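Reducing end xylose-releasing exo-oligoxylanase (Bacillus halodurans, PDB 1WU4) hydrolyses xylooligosaccharides of three or more units with inversion of anomeric configuration, releasing xylose from their reducing end. Local coordinates at residues R15-E20 with G330-V335; H163-N168 with P176-D181; F203-S208 with E276-S281. The protein carries 1 engineered substitution. All coordinates share one frame; numbering follows the deposited sequence.

The chain first passes through residues 15-20, at the short helix 17-20, and more than 300 residues later 330-335 packs against them, closing interaction 1; the other two contacts both form within that span. Interaction 2 closes first and is local, folding 176-181 back on the end of helix 154-167. Interaction 3 opens after it and joins helix 201-210 to the end of helix 265-278. Interactions 1 and 2 lie on opposite sides of the chain's centre, their own centres 34 Å apart, and interaction 3 touches both: Tyr204 CE1 lies 3.6 Å from Trp178 CZ2, while Glu276 OE2 and Arg15 N, 3.0 Å apart, are probably hydrogen-bonded.

Interaction 1: residues R15-E20 with G330-V335; sequences RNLFKE and GSLASV
Leu17 reaches toward the turn 330-335 and can be followed outward atom by atom. Its CB lies 4.1 Å from Leu332 CD2. With CG anti to the backbone N (chi1 -165°), the two methyls then diverge: CD1 comes to 4.0 Å from Val335 CG1, the side chains crossing at a slant, while CD2 rests 3.7 Å from Ser331 CB and also touches Leu332 CD2. CD2 thus rests on a 3-10 turn and CD1 on Val335 just beyond it; the turn is evidenced by the backbone bonds Ala333 N to Gly330 O and Ser334 N to Ser331 O. This turn follows helix 320-329 of the (alpha/alpha)6 barrel, and the short helix 17-20, near the N terminus and capped by Asn16, packs against it; Leu372 of helix 358-372 also touches Leu17. Ser331 OG is engaged by Gln292 and by Ala340 O. Arg15 flanks the leucine. Val335 CG1 lies over one face of the Arg15 guanidinium, 3.6 Å from Arg15 NE. In the guanidinium plane, Arg15 NE donates to a water 2.8 Å away that in turn donates to Leu332 O, and Arg15 NH1, in a salt bridge, donates to the syn lone pair of Glu20 OE2 at 2.9 Å, so two in-plane partners limit the group's rotation.

Interaction 2: residues H163-N168 with P176-D181; sequences HTCVHN and PMWNRD
A helix C-terminus met by its own returning chain defines this contact: Pro176 and Met177 come back against the last turn of helix 154-167, and Met177 N donates to Cys165 O. That bond is 2.8 Å long with an N-H...O angle of 153°, and it lies in the carbonyl plane on a lone pair. Pro176 CB packs 3.3 Å from the same Cys165 O. Cys165 SG, placed beside the backbone N, meets Met177 SD at 3.9 Å and stands at the edge of the Trp178 six-membered ring, 76° off its normal, a sulfur-aromatic contact. Cys165 CB approaches Trp178 CZ3 to 3.7 Å. Within the (alpha/alpha)6 barrel of glycoside hydrolase family 8, this joins a helix end to the loop leading to strand 193-194; the Met177 side chain is about 12 Å from that of Glu70, the proton donor by similarity. Farther along, Arg180 bends at chi2 and chi3, which folds it back over the helix end. Val166 CG1 then lies over one face of the guanidinium, toward its rim, 3.8 Å from Arg180 NE, and Val166 O lies 3.3 Å from Arg180 CD. Glu170 forms a salt bridge with Arg180 NH2 and a hydrogen bond with His167 ND1, while His167 NE2 is bonded to Asp215. A leucine in place of Arg180 would probably leave the Glu170 carboxylate without its charged mate and Val166 CG1 without the flat group it packs on. The imidazole and guanidinium planes are inclined by 62°, with Arg180 NH1 and His167 CE1 4.0 Å apart.

Interaction 3: residues F203-S208 with E276-S281; sequences FYELFS and EWFGGS
Phe278 and Trp277, on the last turn of helix 265-278, pack against helix 201-210, a helix-to-helix contact of the (alpha/alpha)6 barrel made by side chains, with no hydrogen bond between the two segments. One contact is of CH-pi type. Glu205 CB sits over the face of the Phe278 ring, 3.8 Å from its centroid and 29° off the normal, and Glu205 CG lies over the same ring. The two side chains slide past each other in opposite directions, and a bend at chi2 (-84°) turns the carboxylate aside; its OE2 forms a salt bridge with Arg227. Apolar contacts make up the rest. Leu206 divides its methyls between the aromatics: CD2 meets the edge of Phe278 near its plane, 4.0 Å from CZ, whereas CD1 reaches Trp277 CZ3 at 3.8 Å, its side chain crossing the indole at about a right angle. Phe203 CE1 comes to 4.2 Å from Trp277 CZ3 as well. Outside the pair, Phe9 of helix 8-11 meets both Phe278 and Leu206, and Leu135 of helix 127-144 touches Phe203 and Leu206. Trp277 NE1 is hydrogen-bonded to Phe376 O. Nearest across the contact are Glu205 CB and Phe278 CZ, 3.4 Å apart.

Interaction 1: residues R15-E20 with G330-V335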
loop_
_atom_site.group_PDB
_atom_site.type_symbol
_atom_site.label_atom_id
_atom_site.label_comp_id
_atom_site.label_asym_id
_atom_site.label_seq_id
_atom_site.Cartn_x
_atom_site.Cartn_y
_atom_site.Cartn_z
ATOM N N ARG A 15 -11.683 12.092 8.200
ATOM C CA ARG A 15 -11.486 12.139 9.638
ATOM C C ARG A 15 -10.038 12.407 10.020
ATOM O O ARG A 15 -9.121 11.765 9.510
ATOM C CB ARG A 15 -11.935 10.818 10.272
ATOM C CG ARG A 15 -11.893 10.816 11.795
ATOM C CD ARG A 15 -12.075 9.414 12.355
ATOM N NE ARG A 15 -13.322 8.797 11.912
ATOM C CZ ARG A 15 -14.527 9.104 12.385
ATOM N NH1 ARG A 15 -14.661 10.028 13.327
ATOM N NH2 ARG A 15 -15.599 8.488 11.909
ATOM N N ASN A 16 -9.845 13.374 10.909
ATOM C CA ASN A 16 -8.523 13.707 11.420
ATOM C C ASN A 16 -8.546 13.028 12.785
ATOM O O ASN A 16 -8.934 13.635 13.789
ATOM C CB ASN A 16 -8.365 15.218 11.595
ATOM C CG ASN A 16 -6.967 15.610 12.032
ATOM O OD1 ASN A 16 -6.240 14.806 12.619
ATOM N ND2 ASN A 16 -6.588 16.854 11.763
ATOM N N LEU A 17 -8.154 11.761 12.817
ATOM C CA LEU A 17 -8.185 11.010 14.058
ATOM C C LEU A 17 -7.231 11.567 15.103
ATOM O O LEU A 17 -7.524 11.513 16.293
ATOM C CB LEU A 17 -7.903 9.527 13.793
ATOM C CG LEU A 17 -8.258 8.565 14.934
ATOM C CD1 LEU A 17 -9.683 8.816 15.426
ATOM C CD2 LEU A 17 -8.105 7.132 14.446
ATOM N N PHE A 18 -6.090 12.102 14.675
ATOM C CA PHE A 18 -5.161 12.689 15.637
ATOM C C PHE A 18 -5.895 13.789 16.406
ATOM O O PHE A 18 -5.819 13.868 17.635
ATOM C CB PHE A 18 -3.953 13.336 14.942
ATOM C CG PHE A 18 -2.919 12.364 14.441
ATOM C CD1 PHE A 18 -2.372 11.398 15.278
ATOM C CD2 PHE A 18 -2.436 12.474 13.142
ATOM C CE1 PHE A 18 -1.351 10.556 14.827
ATOM C CE2 PHE A 18 -1.418 11.641 12.681
ATOM C CZ PHE A 18 -0.873 10.682 13.522
ATOM N N LYS A 19 -6.596 14.646 15.671
ATOM C CA LYS A 19 -7.322 15.756 16.277
ATOM C C LYS A 19 -8.433 15.268 17.198
ATOM O O LYS A 19 -8.614 15.794 18.299
ATOM C CB LYS A 19 -7.904 16.654 15.184
ATOM C CG LYS A 19 -8.638 17.883 15.701
ATOM C CD LYS A 19 -9.103 18.759 14.548
ATOM C CE LYS A 19 -9.891 19.959 15.044
ATOM N NZ LYS A 19 -11.134 19.545 15.750
ATOM N N GLU A 20 -9.175 14.262 16.751
ATOM C CA GLU A 20 -10.261 13.726 17.556
ATOM C C GLU A 20 -9.733 13.091 18.839
ATOM O O GLU A 20 -10.452 13.008 19.839
ATOM C CB GLU A 20 -11.073 12.715 16.739
ATOM C CG GLU A 20 -11.856 13.371 15.605
ATOM C CD GLU A 20 -12.770 12.411 14.864
ATOM O OE1 GLU A 20 -13.493 12.873 13.955
ATOM O OE2 GLU A 20 -12.768 11.203 15.185
ATOM N N GLY A 330 -4.759 1.448 11.475
ATOM C CA GLY A 330 -5.912 0.573 11.575
ATOM C C GLY A 330 -7.016 1.158 12.436
ATOM O O GLY A 330 -8.182 0.804 12.273
ATOM N N SER A 331 -6.655 2.052 13.351
ATOM C CA SER A 331 -7.636 2.674 14.235
ATOM C C SER A 331 -8.754 3.396 13.483
ATOM O O SER A 331 -9.824 3.632 14.037
ATOM C CB SER A 331 -6.948 3.649 15.192
ATOM O OG SER A 331 -6.087 2.963 16.083
ATOM N N LEU A 332 -8.518 3.747 12.222
ATOM C CA LEU A 332 -9.547 4.422 11.437
ATOM C C LEU A 332 -10.755 3.507 11.232
ATOM O O LEU A 332 -11.847 3.974 10.910
ATOM C CB LEU A 332 -8.986 4.861 10.079
ATOM C CG LEU A 332 -8.019 6.048 10.106
ATOM C CD1 LEU A 332 -7.304 6.156 8.769
ATOM C CD2 LEU A 332 -8.778 7.330 10.414
ATOM N N ALA A 333 -10.554 2.205 11.423
ATOM C CA ALA A 333 -11.630 1.229 11.268
ATOM C C ALA A 333 -12.283 0.866 12.602
ATOM O O ALA A 333 -13.221 0.074 12.639
ATOM C CB ALA A 333 -11.102 -0.030 10.585
ATOM N N SER A 334 -11.786 1.440 13.692
ATOM C CA SER A 334 -12.351 1.179 15.016
ATOM C C SER A 334 -12.008 2.366 15.907
ATOM O O SER A 334 -11.274 2.236 16.890
ATOM C CB SER A 334 -11.766 -0.104 15.606
ATOM O OG SER A 334 -12.492 -0.501 16.758
ATOM N N VAL A 335 -12.553 3.527 15.559
ATOM C CA VAL A 335 -12.272 4.749 16.301
ATOM C C VAL A 335 -12.667 4.701 17.775
ATOM O O VAL A 335 -12.098 5.421 18.595
ATOM C CB VAL A 335 -12.946 5.966 15.632
ATOM C CG1 VAL A 335 -12.440 6.115 14.205
ATOM C CG2 VAL A 335 -14.450 5.806 15.649
HETATM O O HOH W 1 -12.397 6.643 10.412
#

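Interaction 2: residues H163-N168 with P176-D181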
loop_
_atom_site.group_PDB
_atom_site.type_symbol
_atom_site.label_atom_id
_atom_site.label_comp_id
_atom_site.label_asym_id
_atom_site.label_seq_id
_atom_site.Cartn_x
_atom_site.Cartn_y
_atom_site.Cartn_z
ATOM N N HIS A 163 -5.852 -2.612 -17.884
ATOM C CA HIS A 163 -6.349 -3.491 -18.935
ATOM C C HIS A 163 -5.456 -4.733 -18.959
ATOM O O HIS A 163 -5.935 -5.864 -19.010
ATOM C CB HIS A 163 -6.285 -2.805 -20.301
ATOM C CG HIS A 163 -6.448 -3.752 -21.449
ATOM N ND1 HIS A 163 -7.658 -4.325 -21.775
ATOM C CD2 HIS A 163 -5.540 -4.282 -22.302
ATOM C CE1 HIS A 163 -7.488 -5.169 -22.776
ATOM N NE2 HIS A 163 -6.212 -5.163 -23.115
ATOM N N THR A 164 -4.146 -4.509 -18.929
ATOM C CA THR A 164 -3.187 -5.605 -18.939
ATOM C C THR A 164 -3.380 -6.500 -17.715
ATOM O O THR A 164 -3.405 -7.725 -17.826
ATOM C CB THR A 164 -1.742 -5.067 -18.943
ATOM O OG1 THR A 164 -1.576 -4.172 -20.051
ATOM C CG2 THR A 164 -0.744 -6.209 -19.065
ATOM N N CYS A 165 -3.524 -5.878 -16.548
ATOM C CA CYS A 165 -3.709 -6.618 -15.302
ATOM C C CYS A 165 -4.877 -7.596 -15.343
ATOM O O CYS A 165 -4.819 -8.656 -14.726
ATOM C CB CYS A 165 -3.912 -5.648 -14.137
ATOM S SG CYS A 165 -2.458 -4.662 -13.719
ATOM N N VAL A 166 -5.929 -7.239 -16.072
ATOM C CA VAL A 166 -7.110 -8.090 -16.159
ATOM C C VAL A 166 -7.143 -9.018 -17.371
ATOM O O VAL A 166 -7.557 -10.175 -17.260
ATOM C CB VAL A 166 -8.402 -7.228 -16.184
ATOM C CG1 VAL A 166 -9.629 -8.116 -16.344
ATOM C CG2 VAL A 166 -8.505 -6.411 -14.910
ATOM N N HIS A 167 -6.683 -8.520 -18.515
ATOM C CA HIS A 167 -6.743 -9.277 -19.762
ATOM C C HIS A 167 -5.489 -9.943 -20.310
ATOM O O HIS A 167 -5.569 -10.658 -21.311
ATOM C CB HIS A 167 -7.331 -8.371 -20.844
ATOM C CG HIS A 167 -8.733 -7.935 -20.558
ATOM N ND1 HIS A 167 -9.830 -8.699 -20.892
ATOM C CD2 HIS A 167 -9.214 -6.839 -19.927
ATOM C CE1 HIS A 167 -10.928 -8.093 -20.478
ATOM N NE2 HIS A 167 -10.583 -6.963 -19.888
ATOM N N ASN A 168 -4.341 -9.726 -19.680
ATOM C CA ASN A 168 -3.106 -10.328 -20.180
ATOM C C ASN A 168 -3.262 -11.838 -20.344
ATOM O O ASN A 168 -3.800 -12.517 -19.468
ATOM C CB ASN A 168 -1.942 -10.036 -19.231
ATOM C CG ASN A 168 -0.602 -10.020 -19.941
ATOM O OD1 ASN A 168 0.444 -10.215 -19.322
ATOM N ND2 ASN A 168 -0.624 -9.768 -21.245
ATOM N N PRO A 176 -2.672 -12.677 -16.397
ATOM C CA PRO A 176 -3.237 -11.538 -15.668
ATOM C C PRO A 176 -2.758 -11.507 -14.218
ATOM O O PRO A 176 -2.226 -12.498 -13.713
ATOM C CB PRO A 176 -4.737 -11.786 -15.770
ATOM C CG PRO A 176 -4.812 -13.285 -15.680
ATOM C CD PRO A 176 -3.686 -13.730 -16.600
ATOM N N MET A 177 -2.935 -10.367 -13.558
ATOM C CA MET A 177 -2.532 -10.235 -12.163
ATOM C C MET A 177 -3.680 -10.552 -11.214
ATOM O O MET A 177 -3.499 -10.580 -9.999
ATOM C CB MET A 177 -1.990 -8.836 -11.885
ATOM C CG MET A 177 -0.607 -8.611 -12.464
ATOM S SD MET A 177 0.099 -7.049 -11.945
ATOM C CE MET A 177 1.827 -7.339 -12.276
ATOM N N TRP A 178 -4.859 -10.775 -11.786
ATOM C CA TRP A 178 -6.050 -11.141 -11.024
ATOM C C TRP A 178 -6.567 -12.436 -11.620
ATOM O O TRP A 178 -6.565 -12.602 -12.841
ATOM C CB TRP A 178 -7.149 -10.079 -11.158
ATOM C CG TRP A 178 -7.114 -9.017 -10.110
ATOM C CD1 TRP A 178 -7.922 -8.919 -9.011
ATOM C CD2 TRP A 178 -6.211 -7.911 -10.045
ATOM N NE1 TRP A 178 -7.573 -7.818 -8.267
ATOM C CE2 TRP A 178 -6.524 -7.182 -8.878
ATOM C CE3 TRP A 178 -5.163 -7.465 -10.860
ATOM C CZ2 TRP A 178 -5.825 -6.027 -8.503
ATOM C CZ3 TRP A 178 -4.467 -6.321 -10.490
ATOM C CH2 TRP A 178 -4.802 -5.615 -9.320
ATOM N N ASN A 179 -6.994 -13.359 -10.767
ATOM C CA ASN A 179 -7.560 -14.600 -11.269
ATOM C C ASN A 179 -8.954 -14.187 -11.734
ATOM O O ASN A 179 -9.726 -13.611 -10.967
ATOM C CB ASN A 179 -7.639 -15.642 -10.155
ATOM C CG ASN A 179 -8.327 -16.914 -10.600
ATOM O OD1 ASN A 179 -9.548 -16.947 -10.751
ATOM N ND2 ASN A 179 -7.544 -17.966 -10.822
ATOM N N ARG A 180 -9.265 -14.463 -12.995
ATOM C CA ARG A 180 -10.551 -14.076 -13.569
ATOM C C ARG A 180 -11.770 -14.766 -12.967
ATOM O O ARG A 180 -12.871 -14.216 -12.992
ATOM C CB ARG A 180 -10.525 -14.303 -15.082
ATOM C CG ARG A 180 -9.472 -13.475 -15.804
ATOM C CD ARG A 180 -9.797 -11.990 -15.743
ATOM N NE ARG A 180 -10.960 -11.650 -16.560
ATOM C CZ ARG A 180 -10.980 -11.701 -17.889
ATOM N NH1 ARG A 180 -12.082 -11.376 -18.551
ATOM N NH2 ARG A 180 -9.896 -12.070 -18.559
ATOM N N ASP A 181 -11.576 -15.962 -12.421
ATOM C CA ASP A 181 -12.682 -16.707 -11.838
ATOM C C ASP A 181 -13.044 -16.274 -10.422
ATOM O O ASP A 181 -14.223 -16.095 -10.114
ATOM C CB ASP A 181 -12.376 -18.206 -11.857
ATOM C CG ASP A 181 -12.192 -18.742 -13.263
ATOM O OD1 ASP A 181 -13.067 -18.482 -14.114
ATOM O OD2 ASP A 181 -11.176 -19.424 -13.515
#

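Interaction 3: residues F203-S208 with E276-S281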
loop_
_atom_site.group_PDB
_atom_site.type_symbol
_atom_site.label_atom_id
_atom_site.label_comp_id
_atom_site.label_asym_id
_atom_site.label_seq_id
_atom_site.Cartn_x
_atom_site.Cartn_y
_atom_site.Cartn_z
ATOM N N PHE A 203 -9.315 0.507 -3.427
ATOM C CA PHE A 203 -8.709 0.919 -4.692
ATOM C C PHE A 203 -9.581 0.388 -5.831
ATOM O O PHE A 203 -9.870 1.101 -6.793
ATOM C CB PHE A 203 -7.300 0.330 -4.841
ATOM C CG PHE A 203 -6.215 1.110 -4.142
ATOM C CD1 PHE A 203 -6.411 1.641 -2.868
ATOM C CD2 PHE A 203 -4.971 1.277 -4.747
ATOM C CE1 PHE A 203 -5.385 2.324 -2.207
ATOM C CE2 PHE A 203 -3.941 1.955 -4.096
ATOM C CZ PHE A 203 -4.145 2.479 -2.826
ATOM N N TYR A 204 -10.014 -0.865 -5.714
ATOM C CA TYR A 204 -10.828 -1.479 -6.761
ATOM C C TYR A 204 -12.176 -0.782 -6.929
ATOM O O TYR A 204 -12.709 -0.725 -8.035
ATOM C CB TYR A 204 -11.020 -2.977 -6.483
ATOM C CG TYR A 204 -9.744 -3.700 -6.096
ATOM C CD1 TYR A 204 -8.491 -3.228 -6.503
ATOM C CD2 TYR A 204 -9.782 -4.816 -5.264
ATOM C CE1 TYR A 204 -7.315 -3.838 -6.077
ATOM C CE2 TYR A 204 -8.611 -5.437 -4.834
ATOM C CZ TYR A 204 -7.381 -4.936 -5.238
ATOM O OH TYR A 204 -6.224 -5.500 -4.752
ATOM N N GLU A 205 -12.727 -0.254 -5.841
ATOM C CA GLU A 205 -13.995 0.468 -5.918
ATOM C C GLU A 205 -13.809 1.648 -6.866
ATOM O O GLU A 205 -14.672 1.956 -7.688
ATOM C CB GLU A 205 -14.395 0.993 -4.537
ATOM C CG GLU A 205 -14.681 -0.089 -3.517
ATOM C CD GLU A 205 -16.097 -0.614 -3.603
ATOM O OE1 GLU A 205 -16.592 -0.831 -4.731
ATOM O OE2 GLU A 205 -16.710 -0.819 -2.536
ATOM N N LEU A 206 -12.669 2.318 -6.745
ATOM C CA LEU A 206 -12.389 3.459 -7.602
ATOM C C LEU A 206 -12.099 2.995 -9.028
ATOM O O LEU A 206 -12.494 3.656 -9.988
ATOM C CB LEU A 206 -11.232 4.276 -7.025
ATOM C CG LEU A 206 -11.569 4.885 -5.656
ATOM C CD1 LEU A 206 -10.336 5.538 -5.055
ATOM C CD2 LEU A 206 -12.701 5.898 -5.803
ATOM N N PHE A 207 -11.431 1.854 -9.177
ATOM C CA PHE A 207 -11.165 1.340 -10.514
ATOM C C PHE A 207 -12.499 1.028 -11.198
ATOM O O PHE A 207 -12.624 1.152 -12.415
ATOM C CB PHE A 207 -10.321 0.059 -10.467
ATOM C CG PHE A 207 -8.920 0.249 -9.939
ATOM C CD1 PHE A 207 -8.353 1.519 -9.803
ATOM C CD2 PHE A 207 -8.156 -0.861 -9.598
ATOM C CE1 PHE A 207 -7.040 1.669 -9.332
ATOM C CE2 PHE A 207 -6.851 -0.722 -9.130
ATOM C CZ PHE A 207 -6.292 0.547 -8.997
ATOM N N SER A 208 -13.502 0.636 -10.414
ATOM C CA SER A 208 -14.808 0.310 -10.986
ATOM C C SER A 208 -15.499 1.550 -11.547
ATOM O O SER A 208 -16.501 1.443 -12.256
ATOM C CB SER A 208 -15.714 -0.369 -9.944
ATOM O OG SER A 208 -16.344 0.566 -9.080
ATOM N N GLU A 276 -12.247 4.289 6.240
ATOM C CA GLU A 276 -12.358 5.740 6.135
ATOM C C GLU A 276 -12.964 6.179 4.808
ATOM O O GLU A 276 -13.847 7.037 4.773
ATOM C CB GLU A 276 -10.985 6.393 6.306
ATOM C CG GLU A 276 -10.990 7.918 6.192
ATOM C CD GLU A 276 -12.028 8.582 7.081
ATOM O OE1 GLU A 276 -12.340 8.030 8.157
ATOM O OE2 GLU A 276 -12.521 9.668 6.710
ATOM N N TRP A 277 -12.491 5.589 3.715
ATOM C CA TRP A 277 -12.983 5.943 2.390
ATOM C C TRP A 277 -14.388 5.442 2.065
ATOM O O TRP A 277 -15.229 6.206 1.588
ATOM C CB TRP A 277 -12.027 5.422 1.314
ATOM C CG TRP A 277 -10.763 6.217 1.146
ATOM C CD1 TRP A 277 -10.331 7.267 1.912
ATOM C CD2 TRP A 277 -9.762 6.012 0.143
ATOM N NE1 TRP A 277 -9.118 7.726 1.442
ATOM C CE2 TRP A 277 -8.749 6.972 0.359
ATOM C CE3 TRP A 277 -9.622 5.107 -0.920
ATOM C CZ2 TRP A 277 -7.607 7.052 -0.450
ATOM C CZ3 TRP A 277 -8.485 5.188 -1.725
ATOM C CH2 TRP A 277 -7.495 6.153 -1.483
ATOM N N PHE A 278 -14.650 4.166 2.319
ATOM C CA PHE A 278 -15.948 3.607 1.975
ATOM C C PHE A 278 -16.886 3.219 3.106
ATOM O O PHE A 278 -17.943 2.634 2.864
ATOM C CB PHE A 278 -15.734 2.444 1.008
ATOM C CG PHE A 278 -15.282 2.892 -0.349
ATOM C CD1 PHE A 278 -16.201 3.392 -1.266
ATOM C CD2 PHE A 278 -13.931 2.908 -0.677
ATOM C CE1 PHE A 278 -15.783 3.907 -2.487
ATOM C CE2 PHE A 278 -13.501 3.423 -1.898
ATOM C CZ PHE A 278 -14.426 3.924 -2.805
ATOM N N GLY A 279 -16.515 3.561 4.334
ATOM C CA GLY A 279 -17.374 3.262 5.466
ATOM C C GLY A 279 -16.919 2.140 6.370
ATOM O O GLY A 279 -16.320 1.156 5.928
ATOM N N GLY A 280 -17.215 2.287 7.654
ATOM C CA GLY A 280 -16.836 1.266 8.608
ATOM C C GLY A 280 -17.718 0.045 8.458
ATOM O O GLY A 280 -18.708 0.065 7.723
ATOM N N SER A 281 -17.346 -1.030 9.140
ATOM C CA SER A 281 -18.116 -2.265 9.103
ATOM C C SER A 281 -17.875 -2.987 10.414
ATOM O O SER A 281 -16.859 -2.769 11.075
ATOM C CB SER A 281 -17.681 -3.154 7.931
ATOM O OG SER A 281 -16.369 -3.654 8.117
#